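Local coordinates for protein beta-glucoside phosphorylase BglX (PDB 5VQE) that probably catalyses the phosphorolysis of beta-glucosides, passing the glucosyl unit to phosphate, and belongs to glycoside hydrolase family 3, at residues W383-A388 / V537-E542; L128-A133 / S377-K382; R432-L437 / L469-A474; I485-S490 / T506-F511. All blocks are in the same frame, centred on the assembly; numbering follows the deposited sequence.

Contact 1 (W383-A388 / V537-E542); sequences WALEIA and VRMMIE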
loop_
_atom_site.group_PDB
_atom_site.type_symbol
_atom_site.label_atom_id
_atom_site.label_comp_id
_atom_site.label_asym_id
_atom_site.label_seq_id
_atom_site.Cartn_x
_atom_site.Cartn_y
_atom_site.Cartn_z
ATOM N N TRP A 383 11.293 3.256 16.493
ATOM C CA TRP A 383 9.888 3.543 16.221
ATOM C C TRP A 383 9.119 2.274 15.877
ATOM O O TRP A 383 7.956 2.123 16.265
ATOM C CB TRP A 383 9.768 4.553 15.078
ATOM C CG TRP A 383 10.077 5.964 15.456
ATOM C CD1 TRP A 383 10.073 6.500 16.707
ATOM C CD2 TRP A 383 10.436 7.030 14.563
ATOM N NE1 TRP A 383 10.407 7.835 16.652
ATOM C CE2 TRP A 383 10.634 8.182 15.347
ATOM C CE3 TRP A 383 10.612 7.117 13.181
ATOM C CZ2 TRP A 383 10.996 9.404 14.794
ATOM C CZ3 TRP A 383 10.966 8.324 12.635
ATOM C CH2 TRP A 383 11.160 9.456 13.439
ATOM N N ALA A 384 9.743 1.358 15.133
ATOM C CA ALA A 384 9.083 0.094 14.820
ATOM C C ALA A 384 8.776 -0.693 16.086
ATOM O O ALA A 384 7.720 -1.334 16.191
ATOM C CB ALA A 384 9.951 -0.733 13.875
ATOM N N LEU A 385 9.691 -0.666 17.058
ATOM C CA LEU A 385 9.454 -1.379 18.306
ATOM C C LEU A 385 8.335 -0.730 19.111
ATOM O O LEU A 385 7.489 -1.431 19.676
ATOM C CB LEU A 385 10.742 -1.437 19.127
ATOM C CG LEU A 385 10.892 -2.677 20.010
ATOM C CD1 LEU A 385 11.042 -3.928 19.154
ATOM C CD2 LEU A 385 12.087 -2.537 20.944
ATOM N N GLU A 386 8.315 0.606 19.179
ATOM C CA GLU A 386 7.246 1.301 19.891
ATOM C C GLU A 386 5.885 0.994 19.280
ATOM O O GLU A 386 4.906 0.762 20.001
ATOM C CB GLU A 386 7.505 2.806 19.871
ATOM C CG GLU A 386 8.779 3.223 20.576
ATOM C CD GLU A 386 9.058 4.706 20.439
ATOM O OE1 GLU A 386 8.323 5.396 19.695
ATOM O OE2 GLU A 386 10.018 5.177 21.076
ATOM N N ILE A 387 5.798 1.008 17.949
ATOM C CA ILE A 387 4.519 0.762 17.295
ATOM C C ILE A 387 4.061 -0.666 17.556
ATOM O O ILE A 387 2.882 -0.907 17.837
ATOM C CB ILE A 387 4.628 1.097 15.795
ATOM C CG1 ILE A 387 4.822 2.615 15.639
ATOM C CG2 ILE A 387 3.383 0.671 15.038
ATOM C CD1 ILE A 387 5.279 3.051 14.276
ATOM N N ALA A 388 4.978 -1.634 17.505
ATOM C CA ALA A 388 4.594 -2.997 17.850
ATOM C C ALA A 388 4.105 -3.073 19.295
ATOM O O ALA A 388 3.077 -3.694 19.584
ATOM C CB ALA A 388 5.766 -3.949 17.612
ATOM N N VAL A 537 7.305 -9.621 16.379
ATOM C CA VAL A 537 7.505 -10.940 16.977
ATOM C C VAL A 537 8.095 -10.801 18.374
ATOM O O VAL A 537 7.648 -11.454 19.323
ATOM C CB VAL A 537 8.397 -11.807 16.071
ATOM C CG1 VAL A 537 8.920 -13.040 16.821
ATOM C CG2 VAL A 537 7.635 -12.247 14.811
ATOM N N ARG A 538 9.114 -9.953 18.523
ATOM C CA ARG A 538 9.733 -9.777 19.835
ATOM C C ARG A 538 8.747 -9.189 20.834
ATOM O O ARG A 538 8.722 -9.595 22.000
ATOM C CB ARG A 538 10.983 -8.898 19.726
ATOM C CG ARG A 538 12.088 -9.525 18.909
ATOM C CD ARG A 538 13.385 -8.736 18.963
ATOM N NE ARG A 538 14.432 -9.402 18.188
ATOM C CZ ARG A 538 15.216 -10.378 18.647
ATOM N NH1 ARG A 538 15.099 -10.814 19.892
ATOM N NH2 ARG A 538 16.125 -10.926 17.850
ATOM N N MET A 539 7.919 -8.238 20.406
ATOM C CA MET A 539 6.957 -7.653 21.337
ATOM C C MET A 539 5.824 -8.623 21.652
ATOM O O MET A 539 5.275 -8.596 22.759
ATOM C CB MET A 539 6.408 -6.338 20.779
ATOM C CG MET A 539 7.391 -5.180 20.819
ATOM S SD MET A 539 8.135 -4.947 22.462
ATOM C CE MET A 539 6.690 -4.798 23.473
ATOM N N MET A 540 5.462 -9.485 20.705
ATOM C CA MET A 540 4.495 -10.535 21.006
ATOM C C MET A 540 4.990 -11.408 22.153
ATOM O O MET A 540 4.243 -11.716 23.085
ATOM C CB MET A 540 4.249 -11.381 19.757
ATOM C CG MET A 540 3.244 -12.505 19.951
ATOM S SD MET A 540 1.573 -11.915 20.257
ATOM C CE MET A 540 1.107 -11.421 18.604
ATOM N N ILE A 541 6.253 -11.832 22.083
ATOM C CA ILE A 541 6.844 -12.635 23.150
ATOM C C ILE A 541 6.723 -11.913 24.482
ATOM O O ILE A 541 6.282 -12.492 25.480
ATOM C CB ILE A 541 8.309 -12.967 22.813
ATOM C CG1 ILE A 541 8.375 -14.066 21.749
ATOM C CG2 ILE A 541 9.099 -13.369 24.067
ATOM C CD1 ILE A 541 7.901 -15.447 22.221
ATOM N N GLU A 542 7.113 -10.633 24.522
ATOM C CA GLU A 542 7.045 -9.898 25.780
ATOM C C GLU A 542 5.633 -9.909 26.343
ATOM O O GLU A 542 5.439 -10.047 27.555
ATOM C CB GLU A 542 7.541 -8.464 25.585
ATOM C CG GLU A 542 8.989 -8.373 25.148
ATOM C CD GLU A 542 9.927 -9.042 26.136
ATOM O OE1 GLU A 542 9.824 -8.729 27.336
ATOM O OE2 GLU A 542 10.744 -9.895 25.721
#

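Contact 2 (L128-A133 / S377-K382); sequences LGEVCA and SKKHKK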
loop_
_atom_site.group_PDB
_atom_site.type_symbol
_atom_site.label_atom_id
_atom_site.label_comp_id
_atom_site.label_asym_id
_atom_site.label_seq_id
_atom_site.Cartn_x
_atom_site.Cartn_y
_atom_site.Cartn_z
ATOM N N LEU A 128 5.690 6.656 10.764
ATOM C CA LEU A 128 5.695 5.819 9.567
ATOM C C LEU A 128 6.050 6.636 8.332
ATOM O O LEU A 128 6.902 6.240 7.532
ATOM C CB LEU A 128 4.332 5.153 9.378
ATOM C CG LEU A 128 4.192 4.325 8.098
ATOM C CD1 LEU A 128 5.146 3.141 8.129
ATOM C CD2 LEU A 128 2.755 3.870 7.940
ATOM N N GLY A 129 5.377 7.772 8.150
ATOM C CA GLY A 129 5.660 8.612 6.999
ATOM C C GLY A 129 7.092 9.114 6.977
ATOM O O GLY A 129 7.727 9.161 5.920
ATOM N N GLU A 130 7.621 9.501 8.141
ATOM C CA GLU A 130 9.015 9.927 8.209
ATOM C C GLU A 130 9.959 8.822 7.753
ATOM O O GLU A 130 10.901 9.075 6.997
ATOM C CB GLU A 130 9.376 10.379 9.630
ATOM C CG GLU A 130 8.854 11.742 9.990
ATOM C CD GLU A 130 9.751 12.478 10.980
ATOM O OE1 GLU A 130 10.966 12.581 10.727
ATOM O OE2 GLU A 130 9.233 12.970 11.999
ATOM N N VAL A 131 9.741 7.586 8.206
ATOM C CA VAL A 131 10.638 6.507 7.794
ATOM C C VAL A 131 10.557 6.308 6.290
ATOM O O VAL A 131 11.578 6.175 5.604
ATOM C CB VAL A 131 10.325 5.200 8.543
ATOM C CG1 VAL A 131 11.231 4.070 8.038
ATOM C CG2 VAL A 131 10.505 5.389 10.033
ATOM N N CYS A 132 9.337 6.275 5.752
ATOM C CA CYS A 132 9.181 6.076 4.317
ATOM C C CYS A 132 9.930 7.147 3.537
ATOM O O CYS A 132 10.710 6.847 2.626
ATOM C CB CYS A 132 7.703 6.096 3.934
ATOM S SG CYS A 132 6.674 4.797 4.662
ATOM N N ALA A 133 9.693 8.409 3.877
ATOM C CA ALA A 133 10.255 9.510 3.116
ATOM C C ALA A 133 11.732 9.708 3.430
ATOM O O ALA A 133 12.524 10.027 2.532
ATOM C CB ALA A 133 9.460 10.783 3.396
ATOM N N SER A 377 18.320 3.033 10.490
ATOM C CA SER A 377 18.916 3.749 11.604
ATOM C C SER A 377 18.288 3.309 12.925
ATOM O O SER A 377 17.187 2.744 12.974
ATOM C CB SER A 377 18.744 5.257 11.421
ATOM O OG SER A 377 17.378 5.618 11.489
ATOM N N LYS A 378 19.007 3.582 14.017
ATOM C CA LYS A 378 18.506 3.207 15.334
ATOM C C LYS A 378 17.167 3.878 15.615
ATOM O O LYS A 378 16.256 3.253 16.171
ATOM C CB LYS A 378 19.531 3.570 16.415
ATOM N N LYS A 379 17.029 5.146 15.226
ATOM C CA LYS A 379 15.770 5.864 15.411
ATOM C C LYS A 379 14.614 5.128 14.738
ATOM O O LYS A 379 13.547 4.940 15.336
ATOM C CB LYS A 379 15.909 7.287 14.854
ATOM C CG LYS A 379 14.679 8.172 14.987
ATOM C CD LYS A 379 14.828 9.451 14.143
ATOM C CE LYS A 379 14.302 10.676 14.879
ATOM N NZ LYS A 379 13.877 11.782 13.964
ATOM N N HIS A 380 14.810 4.700 13.490
ATOM C CA HIS A 380 13.729 4.051 12.757
ATOM C C HIS A 380 13.389 2.693 13.358
ATOM O O HIS A 380 12.210 2.346 13.493
ATOM C CB HIS A 380 14.107 3.912 11.287
ATOM C CG HIS A 380 14.252 5.224 10.582
ATOM N ND1 HIS A 380 14.671 5.328 9.273
ATOM C CD2 HIS A 380 14.027 6.490 11.006
ATOM C CE1 HIS A 380 14.703 6.602 8.925
ATOM N NE2 HIS A 380 14.316 7.326 9.957
ATOM N N LYS A 381 14.408 1.914 13.737
ATOM C CA LYS A 381 14.154 0.628 14.376
ATOM C C LYS A 381 13.430 0.817 15.700
ATOM O O LYS A 381 12.553 0.022 16.058
ATOM C CB LYS A 381 15.469 -0.120 14.582
ATOM C CG LYS A 381 16.212 -0.439 13.290
ATOM N N LYS A 382 13.779 1.880 16.433
ATOM C CA LYS A 382 13.124 2.177 17.701
ATOM C C LYS A 382 11.638 2.465 17.508
ATOM O O LYS A 382 10.799 1.985 18.278
ATOM C CB LYS A 382 13.821 3.366 18.363
ATOM C CG LYS A 382 13.194 3.833 19.665
ATOM C CD LYS A 382 14.024 4.951 20.306
HETATM O O HOH W 1 10.625 13.059 14.165
#

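Contact 3 (R432-L437 / L469-A474); sequences RLFKGL and LFIYYA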
loop_
_atom_site.group_PDB
_atom_site.type_symbol
_atom_site.label_atom_id
_atom_site.label_comp_id
_atom_site.label_asym_id
_atom_site.label_seq_id
_atom_site.Cartn_x
_atom_site.Cartn_y
_atom_site.Cartn_z
ATOM N N ARG A 432 10.355 -18.752 12.576
ATOM C CA ARG A 432 11.543 -19.368 13.164
ATOM C C ARG A 432 12.034 -18.553 14.353
ATOM O O ARG A 432 12.341 -19.103 15.419
ATOM C CB ARG A 432 12.655 -19.491 12.122
ATOM C CG ARG A 432 12.430 -20.545 11.046
ATOM C CD ARG A 432 13.718 -20.752 10.237
ATOM N NE ARG A 432 13.531 -21.615 9.072
ATOM C CZ ARG A 432 13.533 -22.947 9.099
ATOM N NH1 ARG A 432 13.702 -23.604 10.242
ATOM N NH2 ARG A 432 13.360 -23.629 7.973
ATOM N N LEU A 433 12.110 -17.231 14.190
ATOM C CA LEU A 433 12.489 -16.373 15.307
ATOM C C LEU A 433 11.553 -16.584 16.485
ATOM O O LEU A 433 12.000 -16.803 17.620
ATOM C CB LEU A 433 12.486 -14.905 14.870
ATOM C CG LEU A 433 12.781 -13.904 15.996
ATOM C CD1 LEU A 433 14.199 -14.103 16.542
ATOM C CD2 LEU A 433 12.565 -12.470 15.527
ATOM N N PHE A 434 10.243 -16.516 16.232
ATOM C CA PHE A 434 9.255 -16.721 17.285
ATOM C C PHE A 434 9.471 -18.063 17.973
ATOM O O PHE A 434 9.451 -18.153 19.207
ATOM C CB PHE A 434 7.842 -16.623 16.688
ATOM C CG PHE A 434 6.733 -16.762 17.696
ATOM C CD1 PHE A 434 6.431 -15.727 18.565
ATOM C CD2 PHE A 434 5.966 -17.916 17.748
ATOM C CE1 PHE A 434 5.405 -15.841 19.476
ATOM C CE2 PHE A 434 4.949 -18.043 18.660
ATOM C CZ PHE A 434 4.660 -17.000 19.531
ATOM N N LYS A 435 9.698 -19.121 17.190
ATOM C CA LYS A 435 9.970 -20.429 17.776
ATOM C C LYS A 435 11.185 -20.363 18.696
ATOM O O LYS A 435 11.137 -20.817 19.844
ATOM C CB LYS A 435 10.183 -21.468 16.672
ATOM C CG LYS A 435 10.388 -22.906 17.173
ATOM C CD LYS A 435 10.381 -23.889 16.014
ATOM C CE LYS A 435 10.427 -25.342 16.477
ATOM N NZ LYS A 435 11.744 -25.708 17.082
ATOM N N GLY A 436 12.281 -19.783 18.207
ATOM C CA GLY A 436 13.485 -19.688 19.022
ATOM C C GLY A 436 13.280 -18.900 20.302
ATOM O O GLY A 436 13.821 -19.254 21.352
ATOM N N LEU A 437 12.511 -17.810 20.234
ATOM C CA LEU A 437 12.302 -16.992 21.421
ATOM C C LEU A 437 11.443 -17.706 22.454
ATOM O O LEU A 437 11.645 -17.510 23.654
ATOM C CB LEU A 437 11.680 -15.644 21.040
ATOM C CG LEU A 437 12.555 -14.716 20.192
ATOM C CD1 LEU A 437 11.809 -13.419 19.892
ATOM C CD2 LEU A 437 13.893 -14.413 20.867
ATOM N N LEU A 469 -0.021 -27.212 24.743
ATOM C CA LEU A 469 -0.514 -25.984 24.124
ATOM C C LEU A 469 -0.260 -26.020 22.621
ATOM O O LEU A 469 0.829 -26.406 22.180
ATOM C CB LEU A 469 0.173 -24.764 24.754
ATOM C CG LEU A 469 -0.111 -23.386 24.141
ATOM C CD1 LEU A 469 -1.553 -22.957 24.378
ATOM C CD2 LEU A 469 0.870 -22.362 24.722
ATOM N N PHE A 470 -1.265 -25.622 21.842
ATOM C CA PHE A 470 -1.108 -25.316 20.427
ATOM C C PHE A 470 -0.964 -23.806 20.288
ATOM O O PHE A 470 -1.740 -23.057 20.887
ATOM C CB PHE A 470 -2.327 -25.766 19.608
ATOM C CG PHE A 470 -2.350 -27.229 19.246
ATOM C CD1 PHE A 470 -1.603 -27.714 18.182
ATOM C CD2 PHE A 470 -3.167 -28.107 19.935
ATOM C CE1 PHE A 470 -1.654 -29.058 17.827
ATOM C CE2 PHE A 470 -3.224 -29.455 19.587
ATOM C CZ PHE A 470 -2.464 -29.929 18.539
ATOM N N ILE A 471 -0.003 -23.360 19.480
ATOM C CA ILE A 471 0.096 -21.958 19.087
ATOM C C ILE A 471 0.073 -21.878 17.568
ATOM O O ILE A 471 0.826 -22.591 16.896
ATOM C CB ILE A 471 1.363 -21.277 19.635
ATOM C CG1 ILE A 471 1.388 -21.362 21.166
ATOM C CG2 ILE A 471 1.386 -19.808 19.174
ATOM C CD1 ILE A 471 2.531 -20.588 21.819
ATOM N N TYR A 472 -0.778 -20.996 17.033
ATOM C CA TYR A 472 -0.851 -20.741 15.595
ATOM C C TYR A 472 -0.170 -19.424 15.230
ATOM O O TYR A 472 -0.423 -18.390 15.859
ATOM C CB TYR A 472 -2.305 -20.721 15.121
ATOM C CG TYR A 472 -2.883 -22.109 15.019
ATOM C CD1 TYR A 472 -3.284 -22.795 16.148
ATOM C CD2 TYR A 472 -2.989 -22.744 13.795
ATOM C CE1 TYR A 472 -3.788 -24.071 16.063
ATOM C CE2 TYR A 472 -3.496 -24.022 13.700
ATOM C CZ TYR A 472 -3.894 -24.679 14.840
ATOM O OH TYR A 472 -4.395 -25.961 14.760
ATOM N N TYR A 473 0.700 -19.471 14.216
ATOM C CA TYR A 473 1.332 -18.288 13.633
ATOM C C TYR A 473 0.741 -18.128 12.235
ATOM O O TYR A 473 1.114 -18.855 11.310
ATOM C CB TYR A 473 2.849 -18.444 13.590
ATOM C CG TYR A 473 3.609 -17.178 13.264
ATOM C CD1 TYR A 473 3.549 -16.608 11.993
ATOM C CD2 TYR A 473 4.405 -16.562 14.224
ATOM C CE1 TYR A 473 4.251 -15.452 11.694
ATOM C CE2 TYR A 473 5.109 -15.411 13.935
ATOM C CZ TYR A 473 5.028 -14.855 12.676
ATOM O OH TYR A 473 5.734 -13.711 12.401
ATOM N N ALA A 474 -0.181 -17.181 12.085
ATOM C CA ALA A 474 -0.910 -16.977 10.839
ATOM C C ALA A 474 -0.400 -15.719 10.150
ATOM O O ALA A 474 -0.440 -14.629 10.732
ATOM C CB ALA A 474 -2.411 -16.867 11.101
#

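Contact 4 (I485-S490 / T506-F511); sequences IRLVWS and TLFLSF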
loop_
_atom_site.group_PDB
_atom_site.type_symbol
_atom_site.label_atom_id
_atom_site.label_comp_id
_atom_site.label_asym_id
_atom_site.label_seq_id
_atom_site.Cartn_x
_atom_site.Cartn_y
_atom_site.Cartn_z
ATOM N N ILE A 485 -7.320 -13.858 0.831
ATOM C CA ILE A 485 -6.327 -14.031 1.882
ATOM C C ILE A 485 -6.953 -14.736 3.079
ATOM O O ILE A 485 -6.517 -14.568 4.214
ATOM C CB ILE A 485 -5.692 -12.688 2.293
ATOM C CG1 ILE A 485 -6.771 -11.710 2.757
ATOM C CG2 ILE A 485 -4.877 -12.120 1.140
ATOM C CD1 ILE A 485 -6.216 -10.418 3.351
ATOM N N ARG A 486 -8.014 -15.494 2.818
ATOM C CA ARG A 486 -8.636 -16.328 3.827
ATOM C C ARG A 486 -7.661 -17.396 4.298
ATOM O O ARG A 486 -6.713 -17.772 3.600
ATOM C CB ARG A 486 -9.890 -16.996 3.263
ATOM C CG ARG A 486 -11.019 -16.031 2.933
ATOM C CD ARG A 486 -11.875 -15.734 4.142
ATOM N NE ARG A 486 -12.447 -16.952 4.695
ATOM C CZ ARG A 486 -13.508 -17.575 4.196
ATOM N NH1 ARG A 486 -14.129 -17.095 3.127
ATOM N NH2 ARG A 486 -13.949 -18.683 4.771
ATOM N N LEU A 487 -7.914 -17.887 5.504
ATOM C CA LEU A 487 -7.132 -18.980 6.054
ATOM C C LEU A 487 -7.257 -20.212 5.169
ATOM O O LEU A 487 -8.364 -20.700 4.922
ATOM C CB LEU A 487 -7.603 -19.291 7.472
ATOM C CG LEU A 487 -6.518 -19.378 8.540
ATOM C CD1 LEU A 487 -7.159 -19.690 9.880
ATOM C CD2 LEU A 487 -5.484 -20.433 8.182
ATOM N N VAL A 488 -6.120 -20.696 4.679
ATOM C CA VAL A 488 -6.029 -21.922 3.896
ATOM C C VAL A 488 -5.022 -22.823 4.595
ATOM O O VAL A 488 -3.926 -22.375 4.947
ATOM C CB VAL A 488 -5.603 -21.634 2.441
ATOM C CG1 VAL A 488 -5.384 -22.928 1.660
ATOM C CG2 VAL A 488 -6.643 -20.764 1.747
ATOM N N TRP A 489 -5.396 -24.080 4.813
ATOM C CA TRP A 489 -4.539 -25.015 5.527
ATOM C C TRP A 489 -3.678 -25.805 4.545
ATOM O O TRP A 489 -4.112 -26.143 3.440
ATOM C CB TRP A 489 -5.379 -25.964 6.384
ATOM C CG TRP A 489 -6.307 -25.233 7.299
ATOM C CD1 TRP A 489 -7.660 -25.128 7.180
ATOM C CD2 TRP A 489 -5.946 -24.476 8.454
ATOM N NE1 TRP A 489 -8.167 -24.359 8.198
ATOM C CE2 TRP A 489 -7.133 -23.947 8.995
ATOM C CE3 TRP A 489 -4.734 -24.198 9.090
ATOM C CZ2 TRP A 489 -7.143 -23.160 10.141
ATOM C CZ3 TRP A 489 -4.746 -23.417 10.228
ATOM C CH2 TRP A 489 -5.939 -22.904 10.740
ATOM N N SER A 490 -2.448 -26.096 4.961
ATOM C CA SER A 490 -1.483 -26.769 4.090
ATOM C C SER A 490 -1.103 -28.157 4.597
ATOM O O SER A 490 -1.969 -28.977 4.905
ATOM N N THR A 506 -5.541 -23.952 22.950
ATOM C CA THR A 506 -5.093 -23.461 21.653
ATOM C C THR A 506 -5.090 -21.936 21.646
ATOM O O THR A 506 -6.087 -21.302 22.012
ATOM C CB THR A 506 -5.985 -24.009 20.529
ATOM O OG1 THR A 506 -5.906 -25.438 20.513
ATOM C CG2 THR A 506 -5.543 -23.492 19.172
ATOM N N LEU A 507 -3.965 -21.362 21.228
ATOM C CA LEU A 507 -3.779 -19.921 21.113
ATOM C C LEU A 507 -3.523 -19.581 19.652
ATOM O O LEU A 507 -2.697 -20.228 19.003
ATOM C CB LEU A 507 -2.603 -19.473 21.987
ATOM C CG LEU A 507 -2.058 -18.055 21.809
ATOM C CD1 LEU A 507 -3.080 -17.042 22.274
ATOM C CD2 LEU A 507 -0.757 -17.911 22.591
ATOM N N PHE A 508 -4.229 -18.571 19.134
ATOM C CA PHE A 508 -4.145 -18.198 17.721
ATOM C C PHE A 508 -3.621 -16.771 17.600
ATOM O O PHE A 508 -4.210 -15.843 18.161
ATOM C CB PHE A 508 -5.507 -18.325 17.027
ATOM C CG PHE A 508 -5.417 -18.300 15.528
ATOM C CD1 PHE A 508 -5.244 -17.107 14.847
ATOM C CD2 PHE A 508 -5.482 -19.475 14.799
ATOM C CE1 PHE A 508 -5.145 -17.091 13.467
ATOM C CE2 PHE A 508 -5.385 -19.460 13.426
ATOM C CZ PHE A 508 -5.217 -18.269 12.762
ATOM N N LEU A 509 -2.515 -16.608 16.875
ATOM C CA LEU A 509 -1.883 -15.317 16.631
ATOM C C LEU A 509 -1.929 -15.017 15.139
ATOM O O LEU A 509 -1.370 -15.775 14.338
ATOM C CB LEU A 509 -0.429 -15.321 17.103
ATOM C CG LEU A 509 -0.129 -15.864 18.501
ATOM C CD1 LEU A 509 1.375 -15.963 18.696
ATOM C CD2 LEU A 509 -0.758 -14.991 19.569
ATOM N N SER A 510 -2.560 -13.910 14.766
ATOM C CA SER A 510 -2.480 -13.404 13.401
ATOM C C SER A 510 -1.459 -12.277 13.334
ATOM O O SER A 510 -1.552 -11.304 14.091
ATOM C CB SER A 510 -3.823 -12.885 12.898
ATOM O OG SER A 510 -3.644 -12.333 11.600
ATOM N N PHE A 511 -0.502 -12.406 12.416
ATOM C CA PHE A 511 0.465 -11.354 12.139
ATOM C C PHE A 511 0.148 -10.619 10.838
ATOM O O PHE A 511 1.023 -9.960 10.264
ATOM C CB PHE A 511 1.878 -11.938 12.117
ATOM C CG PHE A 511 2.396 -12.324 13.490
ATOM C CD1 PHE A 511 2.039 -13.535 14.073
ATOM C CD2 PHE A 511 3.233 -11.470 14.196
ATOM C CE1 PHE A 511 2.515 -13.891 15.334
ATOM C CE2 PHE A 511 3.710 -11.821 15.453
ATOM C CZ PHE A 511 3.347 -13.039 16.021
#

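Contact 1 (W383-A388 / V537-E542)
The helix carrying W383-A388 comes nearest the helix carrying V537-E542 at A388 and M539, whose CA atoms lie 6.3 Å apart. M539 does nearly all the work from its side. Its first torsion (chi1 -73°) sets CG beside its own backbone N and delivers this methylene to the facing helix. There CG rests 3.8 Å from A388 CB, and M539 CB adds a second touch at 4.0 Å from the same A388 CB. The backbone of the partner helix is met too, with M539 CG 3.9 Å from L385 O, a van der Waals approach to a carbonyl. Helix 378-391 lies between the two halves of this family 3 enzyme: W383, on its far side, stacks on H127 of helix 122-138 in the TIM-barrel part, whereas A388 faces helix 534-544, which covers the C-terminal mixed sheet. The small methyl of A388 is consistent with the close approach of the methionine. L385 sets out along the exposed flank of the interface, and only its tip swings in, bringing CD1 to 4.2 Å from M539 CG; A535 also meets this leucine. Beyond CG the M539 chain bends twice (chi2 -51°, chi3 -55°), and its contacts with the facing helix are made by CB and CG. M540 and I541 turn to other neighbours, M540 to F511 and I541 to F434 and L437 of helix 429-441.

Contact 2 (L128-A133 / S377-K382)
V131 and H380 make the tight half of this helix-to-helix contact, their CA atoms 6.3 Å apart. The methyl CG2 of V131 sits over one face of the imidazole in a CH-pi contact, 4.0 Å from the ring centroid and 21° off its normal. Its other methyl, CG1, lies 3.9 Å from H380 ND1, so the two branches of the valine share the ring between them. S377 OG lies over the opposite face, near its margin. This serine is the N-cap of helix 378-391 and accepts a weak, long bond from H380 N, 3.4 Å from S377 OG. The histidine is thus sandwiched between a residue of helix 122-138, in the TIM-barrel part of the enzyme, and the cap of its own helix. The other half is much looser. K379 is exposed, and its NZ stays 4.4 Å from E130 OE1, too far for a salt bridge. A water spans part of the gap, donating to E130 OE2 at 2.6 Å and accepting only weakly from K379 NZ at 3.5 Å. E130 is held mainly by K185, through a salt bridge, and by W186 NE1. H380 ND1 pairs with E135, on the same helix as V131, so that a polar bond fixes the rotation of a ring with valine methyls over one face, and the neighbouring carboxylate would tend to favour a protonated imidazole.

Contact 3 (R432-L437 / L469-A474)
The phenyl of F434 is directed straight out from its helix, with CG opposite the backbone N (chi1 -178°), while Y473 adopts a similar extended torsion (chi1 -168°) that lifts its phenol off the strand toward that helix. The two rings meet obliquely, with centroids 5.9 Å apart and planes at 59°. Ring carbons F434 CD2 and Y473 CD2 are 4.1 Å apart, and the beta-carbon joins in, F434 CB lying 4.1 Å from Y473 CE2. At the outer edge of the phenyl, near its plane, I471 presents its CG2 methyl, 4.0 Å from F434 CE2. I471 and Y473, two apart on strand 469-475, both point to the face that helix 429-441 covers, and Y472 between them points to the other. This is helix-on-sheet packing in the C-terminal alpha/beta domain: the strand pairs in parallel with strands 412-419 and 506-510, and helix 429-441 follows strand 412-419 in the chain. The polar end of the tyrosine has its own partner, S532 OG, to which Y473 OH is hydrogen-bonded, and F511 stacks on its ring. F434 is buried further by V537 and I541 of helix 534-544 and by L509 of the neighbouring strand.

Contact 4 (I485-S490 / T506-F511)
L487 and W489, in the loop between two parallel strands of the C-terminal six-stranded mixed sheet, reach across to F508 of the second strand. F508 carries the strand's share of the contact: its CG lies opposite the backbone N (chi1 -165°), which drives the phenyl outward toward the loop. L487 approaches from the opposite direction. Its first torsion is unusual, lying away from the staggered positions (chi1 -130°), and the rest of the chain is extended, which carries the methyl CD1 to the far end of the phenyl, 3.8 Å from F508 CZ and 4.0 Å from F508 CE2. This methyl meets the ring obliquely. The second methyl faces the indole: L487 CD2 stands 3.5 Å above the plane of the W489 ring, near its margin, and the two methyls of the leucine thus serve different aromatic groups. The W489 side chain (chi1 -54°) leaves the backbone alongside the contact, and its far ring edge then swings toward F508. R486, L487 and W489 also touch a crystal neighbour, and the chain cannot be traced just beyond S490, so the loop conformation may owe something to packing in the crystal. Earlier in the loop, D519 accepts from L487 N through one carboxylate oxygen and forms a salt bridge to R486 through the other. On the sheet, F508 lies between Y472 and Y526 of the two adjoining strands, its ring nearly parallel to both of theirs. The indole and phenyl meet rim to rim, each near the plane of the other, with W489 CH2 4.4 Å from F508 CE2.

From the N terminus, contact 2 closes first, returning the chain from 377-382 to helix 122-138 after 243 residues. The same helix 378-391 then opens contact 1, which closes only at 537-542, so one helix ties the TIM-barrel part to the C-terminal domain; W383 touches V131 where the two contacts meet. Contacts 3 and 4 are both nested within the loop of contact 1, in series and without crossing. Contact 3 seats helix 429-441 on the sheet, and contact 4 folds the connection between strands 469-475 and 506-510 back onto the second of them. These strands are neighbours, joined by a probable hydrogen bond between F470 O and L507 N, and V537 and M540 link contact 1 to this core.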